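Local coordinates for phage-related protein (Bordetella bronchiseptica RB50, PDB 3BJQ), which is probably a major capsid protein of a prophage, related to the phage E-type coat proteins, whose copies would pack together into a viral shell, at residues E[28-34]-E[221-227]; E[99-103]-E[286-290]; E[246-250]-E[260-264]. One frame throughout, in Å; residues are numbered along the deposited sequence.

Contact 1 (E[28-34]-E[221-227])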
# COMPACT_ATOMS: atom_id res chain seq x y z
N THR E 28 4.19 36.90 -10.98
CA THR E 28 4.48 38.31 -11.18
C THR E 28 3.47 39.24 -10.47
O THR E 28 3.67 40.47 -10.45
CB THR E 28 4.60 38.68 -12.68
OG1 THR E 28 3.30 38.72 -13.29
CG2 THR E 28 5.53 37.72 -13.40
N LEU E 29 2.40 38.67 -9.90
CA LEU E 29 1.46 39.44 -9.09
C LEU E 29 1.97 39.39 -7.65
O LEU E 29 2.33 38.33 -7.15
CB LEU E 29 0.04 38.89 -9.20
CG LEU E 29 -0.55 38.84 -10.61
CD1 LEU E 29 -1.98 38.39 -10.52
CD2 LEU E 29 -0.48 40.16 -11.31
N ILE E 30 2.02 40.55 -6.99
CA ILE E 30 2.66 40.65 -5.68
C ILE E 30 1.72 41.03 -4.54
O ILE E 30 2.16 41.14 -3.40
CB ILE E 30 3.88 41.60 -5.75
CG1 ILE E 30 3.46 43.01 -6.18
CG2 ILE E 30 4.94 41.04 -6.72
CD1 ILE E 30 4.32 44.12 -5.68
N GLY E 31 0.42 41.18 -4.82
CA GLY E 31 -0.56 41.57 -3.79
C GLY E 31 -0.56 40.70 -2.55
O GLY E 31 -0.63 41.21 -1.43
N LYS E 32 -0.44 39.41 -2.74
CA LYS E 32 -0.39 38.45 -1.62
C LYS E 32 0.90 38.53 -0.83
O LYS E 32 1.01 37.97 0.26
CB LYS E 32 -0.62 37.03 -2.14
CG LYS E 32 -1.95 36.86 -2.84
CD LYS E 32 -2.14 35.50 -3.50
CE LYS E 32 -3.63 35.27 -3.80
NZ LYS E 32 -3.95 33.92 -4.39
N LYS E 33 1.88 39.27 -1.34
CA LYS E 33 3.14 39.48 -0.61
C LYS E 33 2.99 40.60 0.42
O LYS E 33 3.80 40.71 1.34
CB LYS E 33 4.27 39.82 -1.56
CG LYS E 33 4.71 38.66 -2.48
CD LYS E 33 5.52 37.64 -1.73
CE LYS E 33 5.85 36.45 -2.61
NZ LYS E 33 7.20 35.86 -2.31
N LEU E 34 1.99 41.45 0.23
CA LEU E 34 1.63 42.51 1.17
C LEU E 34 0.44 42.08 2.02
O LEU E 34 0.35 42.46 3.19
CB LEU E 34 1.26 43.80 0.43
CG LEU E 34 2.39 44.62 -0.22
CD1 LEU E 34 2.93 43.92 -1.46
CD2 LEU E 34 1.88 46.01 -0.55
N GLU E 221 13.04 40.88 1.57
CA GLU E 221 12.50 40.59 0.27
C GLU E 221 12.05 41.87 -0.42
O GLU E 221 11.41 42.71 0.19
CB GLU E 221 11.32 39.64 0.44
CG GLU E 221 10.71 39.17 -0.88
CD GLU E 221 9.81 37.96 -0.72
OE1 GLU E 221 9.48 37.61 0.44
OE2 GLU E 221 9.43 37.36 -1.75
N ILE E 222 12.42 42.00 -1.69
CA ILE E 222 11.98 43.10 -2.53
C ILE E 222 11.05 42.50 -3.57
O ILE E 222 11.42 41.53 -4.22
CB ILE E 222 13.18 43.81 -3.24
CG1 ILE E 222 14.10 44.45 -2.21
CG2 ILE E 222 12.68 44.87 -4.30
CD1 ILE E 222 15.27 45.28 -2.80
N VAL E 223 9.85 43.06 -3.69
CA VAL E 223 8.89 42.62 -4.70
C VAL E 223 8.65 43.79 -5.65
O VAL E 223 8.67 44.95 -5.23
CB VAL E 223 7.60 42.06 -4.05
CG1 VAL E 223 7.94 40.86 -3.15
CG2 VAL E 223 6.84 43.11 -3.27
N VAL E 224 8.50 43.49 -6.95
CA VAL E 224 8.32 44.51 -7.96
C VAL E 224 6.89 44.53 -8.48
O VAL E 224 6.38 43.51 -8.94
CB VAL E 224 9.27 44.31 -9.15
CG1 VAL E 224 9.14 45.49 -10.12
CG2 VAL E 224 10.73 44.14 -8.66
N GLY E 225 6.28 45.72 -8.45
CA GLY E 225 4.91 45.92 -8.93
C GLY E 225 4.88 46.16 -10.40
O GLY E 225 4.97 47.30 -10.83
N THR E 226 4.70 45.08 -11.16
CA THR E 226 4.78 45.11 -12.63
C THR E 226 3.41 45.14 -13.35
O THR E 226 3.34 45.58 -14.49
CB THR E 226 5.60 43.93 -13.15
OG1 THR E 226 5.05 42.71 -12.65
CG2 THR E 226 7.09 44.02 -12.71
N ALA E 227 2.35 44.68 -12.68
CA ALA E 227 1.04 44.51 -13.32
C ALA E 227 0.56 45.83 -13.89
O ALA E 227 0.81 46.88 -13.33
CB ALA E 227 -0.00 43.91 -12.36
O HOH W 1 2.46 43.06 -10.08
O HOH W 2 2.66 41.40 -13.53
O HOH W 3 6.36 41.17 -10.08

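Contact 2 (E[99-103]-E[286-290])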
# COMPACT_ATOMS: atom_id res chain seq x y z
N ALA E 99 -18.87 15.83 -26.68
CA ALA E 99 -19.34 16.82 -25.73
C ALA E 99 -20.43 16.25 -24.83
O ALA E 99 -20.84 16.89 -23.87
CB ALA E 99 -19.84 18.06 -26.44
N SER E 100 -20.91 15.05 -25.13
CA SER E 100 -22.00 14.45 -24.36
C SER E 100 -21.48 14.01 -23.02
O SER E 100 -22.25 13.80 -22.11
CB SER E 100 -22.65 13.27 -25.09
OG SER E 100 -21.93 12.06 -24.86
N GLN E 101 -20.17 13.86 -22.90
CA GLN E 101 -19.56 13.42 -21.65
C GLN E 101 -19.01 14.60 -20.84
O GLN E 101 -18.71 15.65 -21.38
CB GLN E 101 -18.43 12.41 -21.92
CG GLN E 101 -18.88 11.16 -22.71
CD GLN E 101 -20.03 10.42 -22.05
OE1 GLN E 101 -19.92 9.97 -20.91
NE2 GLN E 101 -21.15 10.29 -22.78
N VAL E 102 -18.88 14.39 -19.53
CA VAL E 102 -18.29 15.38 -18.64
C VAL E 102 -16.85 15.59 -19.09
O VAL E 102 -16.18 14.62 -19.39
CB VAL E 102 -18.36 14.90 -17.16
CG1 VAL E 102 -17.48 15.72 -16.25
CG2 VAL E 102 -19.81 14.93 -16.64
N PRO E 103 -16.36 16.85 -19.14
CA PRO E 103 -14.99 17.04 -19.64
C PRO E 103 -13.94 16.39 -18.76
O PRO E 103 -14.14 16.24 -17.56
CB PRO E 103 -14.82 18.57 -19.62
CG PRO E 103 -16.16 19.12 -19.53
CD PRO E 103 -16.96 18.13 -18.74
N SER E 286 -21.90 24.42 -23.68
CA SER E 286 -20.72 24.38 -22.87
C SER E 286 -21.00 23.69 -21.54
O SER E 286 -22.13 23.71 -21.05
CB SER E 286 -20.26 25.81 -22.56
OG SER E 286 -19.74 26.46 -23.70
N TRP E 287 -19.97 23.07 -20.97
CA TRP E 287 -20.01 22.59 -19.60
C TRP E 287 -19.51 23.73 -18.72
O TRP E 287 -18.51 24.33 -19.04
CB TRP E 287 -19.13 21.36 -19.38
CG TRP E 287 -19.70 20.16 -19.99
CD1 TRP E 287 -19.49 19.71 -21.26
CD2 TRP E 287 -20.59 19.22 -19.37
NE1 TRP E 287 -20.18 18.55 -21.47
CE2 TRP E 287 -20.86 18.22 -20.33
CE3 TRP E 287 -21.16 19.11 -18.10
CZ2 TRP E 287 -21.71 17.15 -20.06
CZ3 TRP E 287 -21.98 18.03 -17.83
CH2 TRP E 287 -22.26 17.07 -18.81
N ILE E 288 -20.21 23.99 -17.62
CA ILE E 288 -19.97 25.15 -16.77
C ILE E 288 -19.56 24.75 -15.35
O ILE E 288 -20.29 24.02 -14.67
CB ILE E 288 -21.26 26.03 -16.65
CG1 ILE E 288 -21.76 26.44 -18.03
CG2 ILE E 288 -21.04 27.28 -15.82
CD1 ILE E 288 -20.81 27.29 -18.78
N TYR E 289 -18.40 25.23 -14.90
CA TYR E 289 -17.93 25.00 -13.52
C TYR E 289 -18.00 26.30 -12.75
O TYR E 289 -17.31 27.27 -13.08
CB TYR E 289 -16.50 24.53 -13.47
CG TYR E 289 -16.18 23.31 -14.27
CD1 TYR E 289 -16.03 23.40 -15.65
CD2 TYR E 289 -15.91 22.09 -13.65
CE1 TYR E 289 -15.70 22.30 -16.40
CE2 TYR E 289 -15.55 20.99 -14.40
CZ TYR E 289 -15.45 21.11 -15.78
OH TYR E 289 -15.11 20.03 -16.56
N GLY E 290 -18.79 26.31 -11.68
CA GLY E 290 -18.87 27.44 -10.81
C GLY E 290 -17.57 27.49 -10.03
O GLY E 290 -17.13 26.47 -9.50

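Contact 3 (E[246-250]-E[260-264])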
# COMPACT_ATOMS: atom_id res chain seq x y z
N TRP E 246 6.80 51.21 -1.42
CA TRP E 246 6.14 50.91 -0.15
C TRP E 246 7.05 49.96 0.64
O TRP E 246 7.75 49.16 0.06
CB TRP E 246 4.79 50.27 -0.43
CG TRP E 246 4.06 49.74 0.77
CD1 TRP E 246 3.09 50.39 1.50
CD2 TRP E 246 4.21 48.44 1.37
NE1 TRP E 246 2.65 49.58 2.51
CE2 TRP E 246 3.31 48.38 2.46
CE3 TRP E 246 5.02 47.33 1.10
CZ2 TRP E 246 3.20 47.25 3.28
CZ3 TRP E 246 4.92 46.21 1.92
CH2 TRP E 246 4.00 46.18 2.99
N LEU E 247 7.02 50.08 1.97
CA LEU E 247 7.76 49.18 2.86
C LEU E 247 6.84 48.69 3.94
O LEU E 247 6.03 49.44 4.43
CB LEU E 247 8.86 49.91 3.60
CG LEU E 247 10.26 50.02 3.02
CD1 LEU E 247 10.37 51.21 2.04
CD2 LEU E 247 11.17 50.20 4.22
N GLY E 248 7.02 47.46 4.40
CA GLY E 248 6.19 46.97 5.48
C GLY E 248 6.75 45.75 6.17
O GLY E 248 7.66 45.09 5.65
N TYR E 249 6.25 45.53 7.37
CA TYR E 249 6.43 44.26 8.06
C TYR E 249 5.19 43.43 7.72
O TYR E 249 4.07 43.81 8.07
CB TYR E 249 6.56 44.39 9.58
CG TYR E 249 6.52 43.03 10.22
CD1 TYR E 249 7.61 42.20 10.17
CD2 TYR E 249 5.35 42.55 10.80
CE1 TYR E 249 7.56 40.92 10.71
CE2 TYR E 249 5.29 41.26 11.34
CZ TYR E 249 6.40 40.46 11.31
OH TYR E 249 6.36 39.18 11.85
N VAL E 250 5.42 42.34 6.99
CA VAL E 250 4.38 41.37 6.60
C VAL E 250 4.83 40.05 7.20
O VAL E 250 5.98 39.59 6.98
CB VAL E 250 4.28 41.24 5.07
CG1 VAL E 250 3.12 40.31 4.64
CG2 VAL E 250 4.10 42.61 4.44
N GLU E 260 -2.82 37.46 13.98
CA GLU E 260 -1.42 37.71 14.24
C GLU E 260 -1.02 39.07 13.68
O GLU E 260 -1.32 39.36 12.51
CB GLU E 260 -0.57 36.60 13.63
CG GLU E 260 0.90 36.89 13.68
CD GLU E 260 1.72 35.72 13.18
OE1 GLU E 260 1.24 35.00 12.27
OE2 GLU E 260 2.83 35.53 13.71
N PRO E 261 -0.41 39.94 14.52
CA PRO E 261 0.07 41.25 14.07
C PRO E 261 0.89 41.23 12.79
O PRO E 261 1.93 40.53 12.68
CB PRO E 261 0.84 41.77 15.27
CG PRO E 261 0.15 41.21 16.42
CD PRO E 261 -0.28 39.83 15.98
N SER E 262 0.40 42.00 11.83
CA SER E 262 1.00 42.16 10.52
C SER E 262 0.39 43.38 9.84
O SER E 262 -0.65 43.88 10.29
CB SER E 262 0.74 40.90 9.67
OG SER E 262 1.65 40.80 8.59
N PHE E 263 1.02 43.87 8.78
CA PHE E 263 0.48 45.00 8.02
C PHE E 263 -0.91 44.74 7.46
O PHE E 263 -1.80 45.59 7.50
CB PHE E 263 1.42 45.38 6.85
CG PHE E 263 0.80 46.34 5.86
CD1 PHE E 263 0.75 47.69 6.13
CD2 PHE E 263 0.27 45.88 4.67
CE1 PHE E 263 0.15 48.56 5.26
CE2 PHE E 263 -0.32 46.75 3.79
CZ PHE E 263 -0.38 48.09 4.08
N GLY E 264 -1.11 43.56 6.88
CA GLY E 264 -2.40 43.26 6.24
C GLY E 264 -2.60 41.80 5.90
O GLY E 264 -1.69 40.99 6.01
O HOH W 4 3.65 38.57 12.86

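Contact 1 (E[28-34]-E[221-227])
Ile30 lies across Val223 and can be followed atom by atom. Its CB already touches Val223, with CB of Ile30 4.1 Å from Val223 CB. CG2 then reaches the strand backbone, 3.6 Å from Val224 O. The other branch is sent between the backbone N and the carbonyl carbon of Ile30 (chi1 60°), which drops CD1 onto the strand, 3.6 Å from Val223 CG2 and also near Gly225 N. Two beta-branched residues suit this place because their branches begin at CB, so they meet close to both backbones.

At one end Lys33 slants across Val223, its CB and CG against CG1, before its chain bends at chi2 (-75°) and again near its end, bringing NZ to Glu221 OE2 at 2.7 Å. This is a salt bridge formed on the syn side of the carboxylate, 20° out of its plane. A long aliphatic stem with a charged tip thus serves both the valine and the acid at the edge of the contact.

The other end is wetter. Water 3 donates to Thr28 O and Val224 O, water 1 links Thr28 O with Ala227 N, and water 2 joins the hydroxyls of Thr28 and Thr226. Beside them the methyl groups Leu29 CD2 and Ala227 CB meet at 3.9 Å.

Strand 221-230 is bonded through its backbone to strand 179-183, whose Met181 touches both Ile30 and Val223. Trp241 adds to the packing on Ile30 and Leu34. Behind the turn runs helix 105-131, where the carboxylate of Glu124 accepts the backbone N-H groups of Ile30 and Gly31, while helix 210-217 packs against Ile222 and Val224 on the strand's other side.

Contact 2 (E[99-103]-E[286-290])
Trp287 lays its indole against the loop 99-103 and makes most of the strand's side of this contact. Its CG stands anti to the carbonyl carbon, beside the backbone N (chi1 -73°), an orientation that carries the ring out from the strand to the loop. At the ring's edge NE1 donates to Ala99 O at 3.0 Å, with an N-H...O angle of 161°. The acceptor lies close to the indole plane, whereas the donor is tilted 23° from the carbonyl plane of Ala99. Gln101 O comes to 3.3 Å from the same NE1, but at an angle too poor for a hydrogen bond.

Over one face of the indole lie two successive loop residues. Pro103 CD sits 3.8 Å from the centroid of the five-membered ring, and Val102 CA lies 4.2 Å from that of the six-membered ring; both are CH-pi contacts. Val102 CG2 extends the cover to the far rim, 3.9 Å from Trp287 CH2. Tryptophan suits the site because it offers a broad apolar face to the loop and a single N-H to one of its carbonyls, while proline has a compact, rigid ring whose CD hydrogens can be set on that face.

Two residues further along, the side chains of Tyr289 and Pro103 approach from opposite directions. Tyr289 OH is 3.3 Å from Pro103 CG and near CB and CD as well; the proline meets the indole and the phenol oxygen on different sides.

At this segment strand 286-299 pairs with strands 87-92 and 274-281, both antiparallel. Tyr289 touches Val91 on the first and Val275 on the second, and Trp280 meets the Trp287 ring. The loop leads directly into helix 105-131, and Ala10 of a second subunit packs on Trp287.

Contact 3 (E[246-250]-E[260-264])
Trp246 points the edge of its indole at the face of Phe263, a T-shaped stack with planes at 66° and six-membered ring centroids 4.8 Å apart. The atom that does the touching is CZ2, which sits over the centre of the phenyl ring, 3.4 Å above its plane. Both residues hold CG anti to the backbone N (chi1 173° for Trp246, 168° for Phe263), which extends the two rings toward each other. Gly248 suits its place against the indole: its N lies over one face of the ring, and a side chain there would run into Trp246 CH2.

Further along, Tyr249 O accepts the backbone N-H of Phe263 at 3.1 Å, almost in line with the carbonyl. The phenol ring of Tyr249 turns its edge to Pro261 O, and water 4 joins Tyr249 OH to that carbonyl, donating to Pro261 O at 2.6 Å. Ser262 OG, near Val250 CA, has Ser251 N as its hydrogen-bond partner.

The chemistry is therefore divided: aromatic packing on the strand side, and beyond the strand a direct backbone bond and a water bridge that give the carbonyls of Tyr249 and Pro261 partners where the chain turns back on itself.

In the fold
Contacts 1 and 3 are neighbours, their centres about 14 Å apart, and both reach the six-stranded mixed sheet, through strands 221-230 and 245-248. They meet directly: Leu34 CG packs on Trp246 CZ3 at 3.7 Å, and Lys33 O touches Val250 CG1 at 3.4 Å, so the end of the short helix 31-34 joins the two contacts. Contact 2 stands apart, about 35 Å from contact 1 and 42 Å from contact 3 between centres, beside neighbouring subunits and on the five-stranded sheet, whose strand 264-269 begins at the end of contact 3. Helix 105-131 runs from its loop to contact 1. Tetraethylene glycol, probably from crystallisation, is bound at separate places near Thr28 and Tyr249.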